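Local structure of fructokinase (Xylella fastidiosa Temecula1, 3LJS) at residues 65-68 / 69-73; 115-119 / 120-124; 209-212 / 213-216; 238-241 / 242-245; 276-279 / 280-283. The protein probably transfers a phosphate group from ATP to fructose, acting as a PfkB-type sugar kinase. One frame throughout, in Å; residues are numbered along the deposited sequence.

Contact 1 of 5, residues 65-68 / 69-73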
loop_
_atom_site.group_PDB
_atom_site.type_symbol
_atom_site.label_atom_id
_atom_site.label_comp_id
_atom_site.label_asym_id
_atom_site.label_seq_id
_atom_site.Cartn_x
_atom_site.Cartn_y
_atom_site.Cartn_z
ATOM N N GLY B 65 1.715 -11.549 1.176
ATOM C CA GLY B 65 1.483 -12.521 2.226
ATOM C C GLY B 65 2.212 -13.804 1.874
ATOM O O GLY B 65 2.818 -14.440 2.738
ATOM N N ASP B 66 2.156 -14.190 0.600
ATOM C CA ASP B 66 2.835 -15.398 0.146
ATOM C C ASP B 66 4.337 -15.237 0.346
ATOM O O ASP B 66 5.028 -16.187 0.714
ATOM C CB ASP B 66 2.554 -15.671 -1.337
ATOM C CG ASP B 66 1.090 -15.961 -1.615
ATOM O OD1 ASP B 66 0.385 -16.432 -0.696
ATOM O OD2 ASP B 66 0.649 -15.731 -2.766
ATOM N N PHE B 67 4.834 -14.028 0.095
ATOM C CA PHE B 67 6.255 -13.736 0.251
ATOM C C PHE B 67 6.691 -13.911 1.698
ATOM O O PHE B 67 7.749 -14.480 1.980
ATOM C CB PHE B 67 6.557 -12.303 -0.182
ATOM C CG PHE B 67 7.966 -11.869 0.108
ATOM C CD1 PHE B 67 9.039 -12.438 -0.572
ATOM C CD2 PHE B 67 8.219 -10.875 1.047
ATOM C CE1 PHE B 67 10.345 -12.020 -0.321
ATOM C CE2 PHE B 67 9.518 -10.450 1.305
ATOM C CZ PHE B 67 10.583 -11.021 0.620
ATOM N N LEU B 68 5.879 -13.402 2.615
ATOM C CA LEU B 68 6.183 -13.511 4.036
ATOM C C LEU B 68 6.108 -14.968 4.491
ATOM O O LEU B 68 6.968 -15.438 5.232
ATOM C CB LEU B 68 5.210 -12.647 4.840
ATOM C CG LEU B 68 5.395 -11.139 4.626
ATOM C CD1 LEU B 68 4.282 -10.370 5.313
ATOM C CD2 LEU B 68 6.753 -10.713 5.170
ATOM N N PHE B 69 5.087 -15.686 4.037
ATOM C CA PHE B 69 4.933 -17.085 4.409
ATOM C C PHE B 69 6.147 -17.905 3.981
ATOM O O PHE B 69 6.694 -18.682 4.770
ATOM C CB PHE B 69 3.683 -17.681 3.764
ATOM C CG PHE B 69 3.384 -19.083 4.218
ATOM C CD1 PHE B 69 2.543 -19.312 5.300
ATOM C CD2 PHE B 69 3.968 -20.173 3.582
ATOM C CE1 PHE B 69 2.284 -20.609 5.747
ATOM C CE2 PHE B 69 3.715 -21.480 4.021
ATOM C CZ PHE B 69 2.872 -21.695 5.105
ATOM N N ASP B 70 6.558 -17.742 2.724
ATOM C CA ASP B 70 7.705 -18.473 2.195
ATOM C C ASP B 70 9.000 -18.056 2.877
ATOM O O ASP B 70 9.873 -18.893 3.114
ATOM C CB ASP B 70 7.834 -18.265 0.680
ATOM C CG ASP B 70 6.641 -18.806 -0.089
ATOM O OD1 ASP B 70 6.094 -19.856 0.311
ATOM O OD2 ASP B 70 6.258 -18.189 -1.105
ATOM N N SER B 71 9.130 -16.767 3.186
ATOM C CA SER B 71 10.324 -16.269 3.864
ATOM C C SER B 71 10.458 -16.957 5.222
ATOM O O SER B 71 11.561 -17.330 5.629
ATOM C CB SER B 71 10.246 -14.750 4.057
ATOM O OG SER B 71 10.269 -14.074 2.808
ATOM N N PHE B 72 9.337 -17.118 5.922
ATOM C CA PHE B 72 9.345 -17.783 7.225
ATOM C C PHE B 72 9.763 -19.244 7.067
ATOM O O PHE B 72 10.602 -19.746 7.819
ATOM C CB PHE B 72 7.956 -17.727 7.880
ATOM C CG PHE B 72 7.639 -16.409 8.548
ATOM C CD1 PHE B 72 8.549 -15.815 9.422
ATOM C CD2 PHE B 72 6.408 -15.785 8.335
ATOM C CE1 PHE B 72 8.238 -14.608 10.081
ATOM C CE2 PHE B 72 6.085 -14.582 8.985
ATOM C CZ PHE B 72 7.003 -13.995 9.860
ATOM N N ALA B 73 9.171 -19.924 6.090
ATOM C CA ALA B 73 9.486 -21.326 5.841
ATOM C C ALA B 73 10.970 -21.517 5.524
ATOM O O ALA B 73 11.618 -22.405 6.079
ATOM C CB ALA B 73 8.629 -21.856 4.693
#
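Consecutive i to i+4 hydrogen bonds tie Gly65-Leu68 to Phe69-Phe72, from Phe69 N to Gly65 O through Phe72 N to Leu68 O, with N-H...O angles of 163° and 157° for these two. This is the middle of helix 63-75, the helical part of a beta-alpha-beta unit between strands 53-60 and 82-85 of the ribokinase-like fold. The side chain that departs from the routine pattern is Ser71. Its OG lies anti to its own carbonyl carbon (chi1 -66°), which turns the hydroxyl back along the helix to donate to Phe67 O at 2.7 Å. Ser71 N donates to the same carbonyl at 2.9 Å, and the two donors approach from opposite faces of the carbonyl plane, so one acceptor carries two bonds. Farther along the helix, Phe72 CD2 lies 3.2 Å from Leu68 O, and the Phe72 ring stacks on Phe55. Leu68 and Phe67 turn to the strands of the smaller sheet, both touching Ile15 and Ala35. On the exposed flank, the carboxylates of Asp66 and Asp70 remain apart, 6.1 Å from OD1 of the first to OD2 of the second; Asp66 OD1 forms a salt bridge with Arg84, which probably eases their mutual repulsion. The hydroxyl of Ser71 also sits over the centre of the Phe67 ring, with OG 3.7 Å from CE1 of Phe67.

Contact 2 of 5, residues 115-119 / 120-124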
loop_
_atom_site.group_PDB
_atom_site.type_symbol
_atom_site.label_atom_id
_atom_site.label_comp_id
_atom_site.label_asym_id
_atom_site.label_seq_id
_atom_site.Cartn_x
_atom_site.Cartn_y
_atom_site.Cartn_z
ATOM N N LEU B 115 -4.065 -7.207 11.504
ATOM C CA LEU B 115 -4.994 -6.650 12.490
ATOM C C LEU B 115 -6.254 -7.497 12.683
ATOM O O LEU B 115 -7.010 -7.281 13.628
ATOM C CB LEU B 115 -5.436 -5.246 12.064
ATOM C CG LEU B 115 -4.737 -3.967 12.536
ATOM C CD1 LEU B 115 -3.647 -4.265 13.534
ATOM C CD2 LEU B 115 -4.199 -3.237 11.328
ATOM N N LEU B 116 -6.476 -8.458 11.793
ATOM C CA LEU B 116 -7.679 -9.286 11.854
ATOM C C LEU B 116 -7.547 -10.617 12.585
ATOM O O LEU B 116 -8.485 -11.415 12.603
ATOM C CB LEU B 116 -8.205 -9.517 10.433
ATOM C CG LEU B 116 -9.228 -8.528 9.848
ATOM C CD1 LEU B 116 -9.175 -7.185 10.536
ATOM C CD2 LEU B 116 -8.973 -8.392 8.357
ATOM N N PHE B 117 -6.388 -10.864 13.186
ATOM C CA PHE B 117 -6.191 -12.101 13.935
ATOM C C PHE B 117 -7.114 -12.014 15.155
ATOM O O PHE B 117 -7.163 -10.988 15.825
ATOM C CB PHE B 117 -4.734 -12.213 14.401
ATOM C CG PHE B 117 -4.377 -13.560 14.972
ATOM C CD1 PHE B 117 -3.666 -14.486 14.212
ATOM C CD2 PHE B 117 -4.746 -13.904 16.272
ATOM C CE1 PHE B 117 -3.323 -15.737 14.739
ATOM C CE2 PHE B 117 -4.411 -15.151 16.808
ATOM C CZ PHE B 117 -3.696 -16.069 16.039
ATOM N N ARG B 118 -7.854 -13.079 15.435
ATOM C CA ARG B 118 -8.756 -13.085 16.584
ATOM C C ARG B 118 -8.432 -14.262 17.493
ATOM O O ARG B 118 -7.751 -15.200 17.077
ATOM C CB ARG B 118 -10.223 -13.140 16.121
ATOM C CG ARG B 118 -10.698 -11.848 15.435
ATOM C CD ARG B 118 -10.643 -10.646 16.388
ATOM N NE ARG B 118 -10.952 -9.380 15.721
ATOM C CZ ARG B 118 -10.047 -8.522 15.252
ATOM N NH1 ARG B 118 -8.742 -8.769 15.375
ATOM N NH2 ARG B 118 -10.448 -7.415 14.637
ATOM N N VAL B 119 -8.915 -14.211 18.730
ATOM C CA VAL B 119 -8.633 -15.268 19.697
ATOM C C VAL B 119 -8.911 -16.669 19.165
ATOM O O VAL B 119 -8.194 -17.615 19.495
ATOM C CB VAL B 119 -9.417 -15.041 21.008
ATOM C CG1 VAL B 119 -9.199 -16.212 21.956
ATOM C CG2 VAL B 119 -8.941 -13.748 21.666
ATOM N N GLU B 120 -9.941 -16.797 18.332
ATOM C CA GLU B 120 -10.306 -18.086 17.746
ATOM C C GLU B 120 -9.193 -18.648 16.856
ATOM O O GLU B 120 -9.176 -19.843 16.556
ATOM C CB GLU B 120 -11.580 -17.931 16.911
ATOM C CG GLU B 120 -11.370 -17.092 15.657
ATOM C CD GLU B 120 -12.662 -16.555 15.072
ATOM O OE1 GLU B 120 -13.358 -15.791 15.772
ATOM O OE2 GLU B 120 -12.976 -16.890 13.910
ATOM N N HIS B 121 -8.265 -17.792 16.429
ATOM C CA HIS B 121 -7.177 -18.235 15.554
ATOM C C HIS B 121 -6.001 -18.872 16.287
ATOM O O HIS B 121 -5.127 -19.472 15.658
ATOM C CB HIS B 121 -6.679 -17.071 14.685
ATOM C CG HIS B 121 -7.723 -16.517 13.765
ATOM N ND1 HIS B 121 -8.362 -17.285 12.814
ATOM C CD2 HIS B 121 -8.267 -15.280 13.676
ATOM C CE1 HIS B 121 -9.259 -16.545 12.183
ATOM N NE2 HIS B 121 -9.221 -15.326 12.688
ATOM N N PHE B 122 -5.968 -18.738 17.611
ATOM C CA PHE B 122 -4.894 -19.344 18.400
ATOM C C PHE B 122 -5.092 -20.853 18.393
ATOM O O PHE B 122 -6.221 -21.332 18.293
ATOM C CB PHE B 122 -4.929 -18.862 19.853
ATOM C CG PHE B 122 -4.326 -17.507 20.065
ATOM C CD1 PHE B 122 -3.040 -17.228 19.620
ATOM C CD2 PHE B 122 -5.026 -16.526 20.755
ATOM C CE1 PHE B 122 -2.456 -15.991 19.864
ATOM C CE2 PHE B 122 -4.450 -15.285 21.004
ATOM C CZ PHE B 122 -3.162 -15.021 20.556
ATOM N N GLN B 123 -3.996 -21.595 18.502
ATOM C CA GLN B 123 -4.051 -23.052 18.520
ATOM C C GLN B 123 -3.456 -23.570 19.827
ATOM O O GLN B 123 -2.355 -23.178 20.222
ATOM C CB GLN B 123 -3.272 -23.609 17.336
ATOM C CG GLN B 123 -3.896 -23.292 15.999
ATOM C CD GLN B 123 -2.934 -23.518 14.859
ATOM O OE1 GLN B 123 -2.227 -24.524 14.822
ATOM N NE2 GLN B 123 -2.904 -22.585 13.916
ATOM N N ASP B 124 -4.184 -24.453 20.500
ATOM C CA ASP B 124 -3.718 -24.994 21.769
ATOM C C ASP B 124 -2.334 -25.631 21.689
ATOM O O ASP B 124 -1.559 -25.538 22.634
ATOM C CB ASP B 124 -4.739 -25.995 22.319
ATOM C CG ASP B 124 -6.021 -25.318 22.785
ATOM O OD1 ASP B 124 -6.131 -24.083 22.622
ATOM O OD2 ASP B 124 -6.918 -26.013 23.313
#
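With chi1 at -170°, the Phe117 side chain extends away from its own amide N, while His121 and Phe122 each have CG anti to the carbonyl carbon (chi1 -62° and -80°); together these turns gather the three rings into an aromatic cluster around a short 3-10 turn. Two i to i+3 bonds shape that turn: His121 N donates to Arg118 O at 2.7 Å and Phe122 N to Val119 O at 3.1 Å. The Phe117 ring is used twice. His121 CB rests over one face as a CH-pi contact, 3.6 Å from the centroid of the Phe117 ring, and the imidazole follows with its edge toward that ring. Phe117 in turn presents its own edge to Phe122, a T-shaped pair with centroids 5.0 Å apart. Phe10 adds a further ring against both phenylalanines, and Val56 of strand 53-60 touches them too, so the loop before helix 124-129 is pinned onto the large sheet. Arg118 bends back the other way: its NH1 donates to Leu115 O at 2.9 Å and to Phe117 O at 2.8 Å.

Contact 3 of 5, residues 209-212 / 213-216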
loop_
_atom_site.group_PDB
_atom_site.type_symbol
_atom_site.label_atom_id
_atom_site.label_comp_id
_atom_site.label_asym_id
_atom_site.label_seq_id
_atom_site.Cartn_x
_atom_site.Cartn_y
_atom_site.Cartn_z
ATOM N N ALA B 209 3.366 11.395 35.540
ATOM C CA ALA B 209 3.723 12.684 36.120
ATOM C C ALA B 209 4.777 12.414 37.187
ATOM O O ALA B 209 4.746 12.994 38.273
ATOM C CB ALA B 209 2.494 13.349 36.741
ATOM N N ALA B 210 5.701 11.515 36.867
ATOM C CA ALA B 210 6.767 11.147 37.789
ATOM C C ALA B 210 8.072 10.913 37.039
ATOM O O ALA B 210 8.296 11.491 35.979
ATOM C CB ALA B 210 6.372 9.894 38.565
ATOM N N ASP B 211 8.927 10.059 37.591
ATOM C CA ASP B 211 10.214 9.763 36.974
ATOM C C ASP B 211 10.375 8.290 36.603
ATOM O O ASP B 211 9.498 7.469 36.867
ATOM C CB ASP B 211 11.348 10.161 37.918
ATOM C CG ASP B 211 11.169 9.592 39.313
ATOM O OD1 ASP B 211 10.533 8.524 39.450
ATOM O OD2 ASP B 211 11.676 10.207 40.274
ATOM N N ALA B 212 11.518 7.974 36.002
ATOM C CA ALA B 212 11.840 6.615 35.581
ATOM C C ALA B 212 11.676 5.609 36.717
ATOM O O ALA B 212 11.157 4.513 36.513
ATOM C CB ALA B 212 13.265 6.567 35.049
ATOM N N ASN B 213 12.118 5.980 37.915
ATOM C CA ASN B 213 12.010 5.083 39.060
ATOM C C ASN B 213 10.561 4.692 39.317
ATOM O O ASN B 213 10.261 3.527 39.577
ATOM C CB ASN B 213 12.589 5.733 40.315
ATOM C CG ASN B 213 12.401 4.870 41.551
ATOM O OD1 ASN B 213 12.962 3.775 41.653
ATOM N ND2 ASN B 213 11.596 5.352 42.493
ATOM N N ALA B 214 9.662 5.670 39.246
ATOM C CA ALA B 214 8.245 5.412 39.466
ATOM C C ALA B 214 7.731 4.400 38.442
ATOM O O ALA B 214 6.893 3.554 38.759
ATOM C CB ALA B 214 7.451 6.709 39.362
ATOM N N VAL B 215 8.234 4.496 37.213
ATOM C CA VAL B 215 7.826 3.578 36.153
ATOM C C VAL B 215 8.272 2.160 36.496
ATOM O O VAL B 215 7.495 1.212 36.405
ATOM C CB VAL B 215 8.442 3.972 34.793
ATOM C CG1 VAL B 215 8.144 2.893 33.756
ATOM C CG2 VAL B 215 7.878 5.310 34.331
ATOM N N ILE B 216 9.530 2.025 36.895
ATOM C CA ILE B 216 10.081 0.725 37.247
ATOM C C ILE B 216 9.328 0.113 38.427
ATOM O O ILE B 216 9.018 -1.078 38.418
ATOM C CB ILE B 216 11.586 0.837 37.567
ATOM C CG1 ILE B 216 12.335 1.271 36.302
ATOM C CG2 ILE B 216 12.117 -0.496 38.076
ATOM C CD1 ILE B 216 13.817 1.519 36.500
#
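Asp211 and Ala214 make the characteristic bond of a helix N-cap: Asp211 OD1 accepts from Ala214 N at 3.0 Å, with an N-H...O angle of 156°. The torsion responsible is chi1 of Asp211, 51°, which places CG between the backbone N and the carbonyl carbon and curls the carboxylate over the first turn. Ala214 N meets the oxygen nearly on the line of its C-O bond. OD1 thereby supplies an acceptor to an amide of the first turn, and the negative carboxylate lies at the positive end of the helix dipole, an arrangement probably favourable to both. The backbone of Asp211 also takes part: its O accepts from Val215 N at 3.2 Å. One residue on, Ile216 N donates to Ala212 O at 3.0 Å with an angle of 163°, and the regular i to i+4 pattern is under way.

Outside this polar core the packing is small. The methyl groups of Ala210 and Ala214 touch at 3.5 Å from CB to CB, tighter than an ordinary van der Waals contact. The branch CG2 of Val215 lies 3.7 Å from Asp211 O. Ala209, with positive phi, closes the preceding helix in a Schellman motif, so one helix ends and the next begins within a few residues. The contact therefore forms the surface corner between helices 198-207 and 212-220, where Ala212 and Val215 pack on Leu201, and Val215 reaches Leu204 and Ala205 as well.

Contact 4 of 5, residues 238-241 / 242-245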
loop_
_atom_site.group_PDB
_atom_site.type_symbol
_atom_site.label_atom_id
_atom_site.label_comp_id
_atom_site.label_asym_id
_atom_site.label_seq_id
_atom_site.Cartn_x
_atom_site.Cartn_y
_atom_site.Cartn_z
ATOM N N TRP B 238 19.935 -3.197 32.575
ATOM C CA TRP B 238 18.978 -4.218 32.981
ATOM C C TRP B 238 18.613 -3.995 34.442
ATOM O O TRP B 238 19.419 -3.482 35.219
ATOM C CB TRP B 238 19.548 -5.629 32.788
ATOM C CG TRP B 238 20.776 -5.937 33.602
ATOM C CD1 TRP B 238 22.075 -5.872 33.185
ATOM C CD2 TRP B 238 20.813 -6.384 34.961
ATOM N NE1 TRP B 238 22.919 -6.256 34.200
ATOM C CE2 TRP B 238 22.170 -6.573 35.304
ATOM C CE3 TRP B 238 19.829 -6.642 35.926
ATOM C CZ2 TRP B 238 22.570 -7.012 36.574
ATOM C CZ3 TRP B 238 20.229 -7.080 37.190
ATOM C CH2 TRP B 238 21.587 -7.257 37.499
ATOM N N TYR B 239 17.388 -4.365 34.801
ATOM C CA TYR B 239 16.885 -4.213 36.163
ATOM C C TYR B 239 16.054 -5.433 36.545
ATOM O O TYR B 239 15.334 -5.984 35.711
ATOM C CB TYR B 239 15.962 -2.998 36.267
ATOM C CG TYR B 239 16.565 -1.683 35.840
ATOM C CD1 TYR B 239 17.189 -0.845 36.764
ATOM C CD2 TYR B 239 16.504 -1.272 34.509
ATOM C CE1 TYR B 239 17.738 0.378 36.368
ATOM C CE2 TYR B 239 17.048 -0.058 34.105
ATOM C CZ TYR B 239 17.663 0.760 35.036
ATOM O OH TYR B 239 18.205 1.952 34.627
ATOM N N THR B 240 16.162 -5.845 37.803
ATOM C CA THR B 240 15.366 -6.951 38.333
ATOM C C THR B 240 14.834 -6.384 39.636
ATOM O O THR B 240 15.176 -5.258 40.001
ATOM C CB THR B 240 16.206 -8.210 38.650
ATOM O OG1 THR B 240 17.166 -7.902 39.668
ATOM C CG2 THR B 240 16.914 -8.708 37.404
ATOM N N ARG B 241 14.009 -7.139 40.348
ATOM C CA ARG B 241 13.480 -6.621 41.605
ATOM C C ARG B 241 14.533 -6.570 42.709
ATOM O O ARG B 241 14.285 -6.009 43.770
ATOM C CB ARG B 241 12.280 -7.455 42.064
ATOM C CG ARG B 241 11.148 -7.448 41.055
ATOM C CD ARG B 241 9.926 -8.215 41.531
ATOM N NE ARG B 241 8.921 -8.251 40.474
ATOM C CZ ARG B 241 7.628 -8.489 40.666
ATOM N NH1 ARG B 241 7.164 -8.715 41.891
ATOM N NH2 ARG B 241 6.797 -8.500 39.626
ATOM N N THR B 242 15.712 -7.132 42.454
ATOM C CA THR B 242 16.770 -7.151 43.463
ATOM C C THR B 242 18.042 -6.387 43.106
ATOM O O THR B 242 18.868 -6.122 43.981
ATOM C CB THR B 242 17.168 -8.603 43.816
ATOM O OG1 THR B 242 17.531 -9.308 42.622
ATOM C CG2 THR B 242 16.014 -9.326 44.498
ATOM N N ALA B 243 18.213 -6.029 41.836
ATOM C CA ALA B 243 19.418 -5.307 41.432
ATOM C C ALA B 243 19.311 -4.683 40.044
ATOM O O ALA B 243 18.263 -4.736 39.401
ATOM C CB ALA B 243 20.619 -6.245 41.478
ATOM N N GLY B 244 20.417 -4.096 39.596
ATOM C CA GLY B 244 20.468 -3.476 38.287
ATOM C C GLY B 244 21.902 -3.443 37.793
ATOM O O GLY B 244 22.841 -3.472 38.596
ATOM N N GLY B 245 22.081 -3.393 36.478
ATOM C CA GLY B 245 23.426 -3.349 35.932
ATOM C C GLY B 245 23.461 -2.959 34.467
ATOM O O GLY B 245 22.485 -2.423 33.936
HETATM O O HOH W 1 19.131 -9.517 40.496
#
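Trp238 lays one face of its indole over the backbone of Gly244 and Gly245. Gly245 N stands over the centre of the ring system, 3.4 Å from CE2 of Trp238. Two CH-pi contacts share this face: Gly245 CA is 3.7 Å from the centroid of the five-membered ring of Trp238, and Gly244 CA is 4.0 Å from that of the six-membered ring. A chi1 of 62° swings the indole across the neighbouring strand. Since neither glycine has a side chain, the backbone itself can lie against the indole. At the far end of the six-membered ring, CH2 of Trp238 approaches the methyl group of Ala243.

The two segments form a beta hairpin, strands 237-240 and 244-246, at the margin of the large sheet. Trp238 and Gly245 are its hydrogen-bonded pair, closed by bonds in both directions, with Trp238 N donating to Gly245 O at 3.0 Å and Gly245 N returning a bond to Trp238 O. Tyr239 and Gly244 form the adjoining non-hydrogen-bonded pair, and Thr240 N donates to Ala243 O with an angle of 169°. Pro289, Ile292 and Leu296 of helix 289-305 also pack against Trp238.

The turn is organised by the hydroxyl of Thr240, whose OG1 accepts from Thr242 N at 3.2 Å and from Ala243 N at 3.1 Å, the latter bond more bent at 136°. A water bridges the threonine hydroxyls, 2.7 Å from OG1 of Thr240 and 2.7 Å from OG1 of Thr242.

Contact 5 of 5, residues 276-279 / 280-283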
loop_
_atom_site.group_PDB
_atom_site.type_symbol
_atom_site.label_atom_id
_atom_site.label_comp_id
_atom_site.label_asym_id
_atom_site.label_seq_id
_atom_site.Cartn_x
_atom_site.Cartn_y
_atom_site.Cartn_z
ATOM N N PHE B 276 16.823 -22.472 30.043
ATOM C CA PHE B 276 15.769 -22.716 31.031
ATOM C C PHE B 276 15.049 -24.052 30.850
ATOM O O PHE B 276 14.662 -24.406 29.738
ATOM C CB PHE B 276 14.719 -21.599 30.988
ATOM C CG PHE B 276 15.264 -20.217 31.243
ATOM C CD1 PHE B 276 16.505 -20.029 31.842
ATOM C CD2 PHE B 276 14.505 -19.095 30.912
ATOM C CE1 PHE B 276 16.979 -18.745 32.111
ATOM C CE2 PHE B 276 14.969 -17.807 31.177
ATOM C CZ PHE B 276 16.207 -17.631 31.778
ATOM N N ASP B 277 14.864 -24.795 31.942
ATOM C CA ASP B 277 14.151 -26.072 31.861
ATOM C C ASP B 277 12.674 -25.749 31.731
ATOM O O ASP B 277 11.923 -26.457 31.064
ATOM C CB ASP B 277 14.330 -26.919 33.130
ATOM C CG ASP B 277 15.761 -27.352 33.356
ATOM O OD1 ASP B 277 16.464 -27.644 32.364
ATOM O OD2 ASP B 277 16.174 -27.417 34.536
ATOM N N ASP B 278 12.265 -24.671 32.391
ATOM C CA ASP B 278 10.879 -24.236 32.377
ATOM C C ASP B 278 10.778 -22.748 32.700
ATOM O O ASP B 278 11.787 -22.078 32.937
ATOM C CB ASP B 278 10.055 -25.038 33.391
ATOM C CG ASP B 278 10.692 -25.065 34.780
ATOM O OD1 ASP B 278 11.287 -24.048 35.202
ATOM O OD2 ASP B 278 10.581 -26.108 35.460
ATOM N N ALA B 279 9.550 -22.245 32.720
ATOM C CA ALA B 279 9.294 -20.839 32.994
ATOM C C ALA B 279 9.804 -20.398 34.358
ATOM O O ALA B 279 10.288 -19.275 34.514
ATOM C CB ALA B 279 7.799 -20.556 32.889
ATOM N N ALA B 280 9.691 -21.277 35.349
ATOM C CA ALA B 280 10.133 -20.944 36.697
ATOM C C ALA B 280 11.621 -20.609 36.748
ATOM O O ALA B 280 12.064 -19.876 37.629
ATOM C CB ALA B 280 9.818 -22.097 37.658
ATOM N N ALA B 281 12.389 -21.138 35.801
ATOM C CA ALA B 281 13.826 -20.878 35.759
ATOM C C ALA B 281 14.165 -19.394 35.592
ATOM O O ALA B 281 15.281 -18.973 35.905
ATOM C CB ALA B 281 14.474 -21.688 34.633
ATOM N N LEU B 282 13.219 -18.596 35.096
ATOM C CA LEU B 282 13.483 -17.163 34.915
ATOM C C LEU B 282 13.749 -16.481 36.261
ATOM O O LEU B 282 14.567 -15.555 36.356
ATOM C CB LEU B 282 12.298 -16.472 34.220
ATOM C CG LEU B 282 12.407 -14.951 34.068
ATOM C CD1 LEU B 282 13.548 -14.612 33.123
ATOM C CD2 LEU B 282 11.102 -14.384 33.535
ATOM N N ILE B 283 13.067 -16.951 37.303
ATOM C CA ILE B 283 13.226 -16.377 38.635
ATOM C C ILE B 283 14.656 -16.537 39.150
ATOM O O ILE B 283 15.261 -15.576 39.635
ATOM C CB ILE B 283 12.235 -17.018 39.634
ATOM C CG1 ILE B 283 10.802 -16.830 39.130
ATOM C CG2 ILE B 283 12.376 -16.371 41.001
ATOM C CD1 ILE B 283 10.412 -15.371 38.911
#
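Ala281 N has two acceptors, both supplied by Asp278. The main one is Asp278 O, at 3.1 Å, which closes a type I beta turn from Asp278 to Ala281. The second, Asp278 OD1, accepts a weak capping bond from the same amide at 3.2 Å, its angle only 130°. The carboxylate reaches there because chi1 of Asp278, 51°, turns it back toward the turn, bringing OD1 to the amide of Ala281. OD1 of Asp278 also lies 3.5 Å from CB of Ala280.

The next donor in line is Leu282 N, which gives a straighter bond to Ala279 O at 3.1 Å and 165°. Both backbone bonds, to Asp278 O and to Ala279 O, are of the i to i+3 kind. Ile283 N continues the series by donating to Ala280 O. At the start of the segment, Phe276 O is satisfied by Lys5 NZ.

Beneath this polar turn lies an apolar layer. Ala281 CB touches Phe276 CB at 3.7 Å, and CD1 of Leu282 reaches CE2 of Phe276 at 4.0 Å. One face of the Phe276 ring looks toward Ala281 O, set off from its centre, and Phe272 and Phe285 bring further rings to it. The loop thus joins helix 262-275 to helix 281-286. Since the acid offers only a bent, weak bond beside a backbone bond to the same amide, the carboxylate may also help by its charge near the beginning of helix 281-286.

All five contacts are local, and they follow in series along one PfkB-family chain. Contacts 3 and 4 are the pair that touch: Ile216 CD1 meets Tyr239 CE1 at 4.1 Å, joining helix 212-220 to the hairpin. They also lie nearest the ATP site, whose ligand is absent from this chain; the side chain of Tyr239 is about 7 Å from that of Asp231, an ATP-binding residue, and that of Ala212 about 10 Å. Contact 5 comes within about 7 Å of contact 4, nearest atoms. Contact 1 lies across the chain's centre from contacts 3 and 4, about 41 and 39 Å between centres, with contact 2 about 19 Å from it.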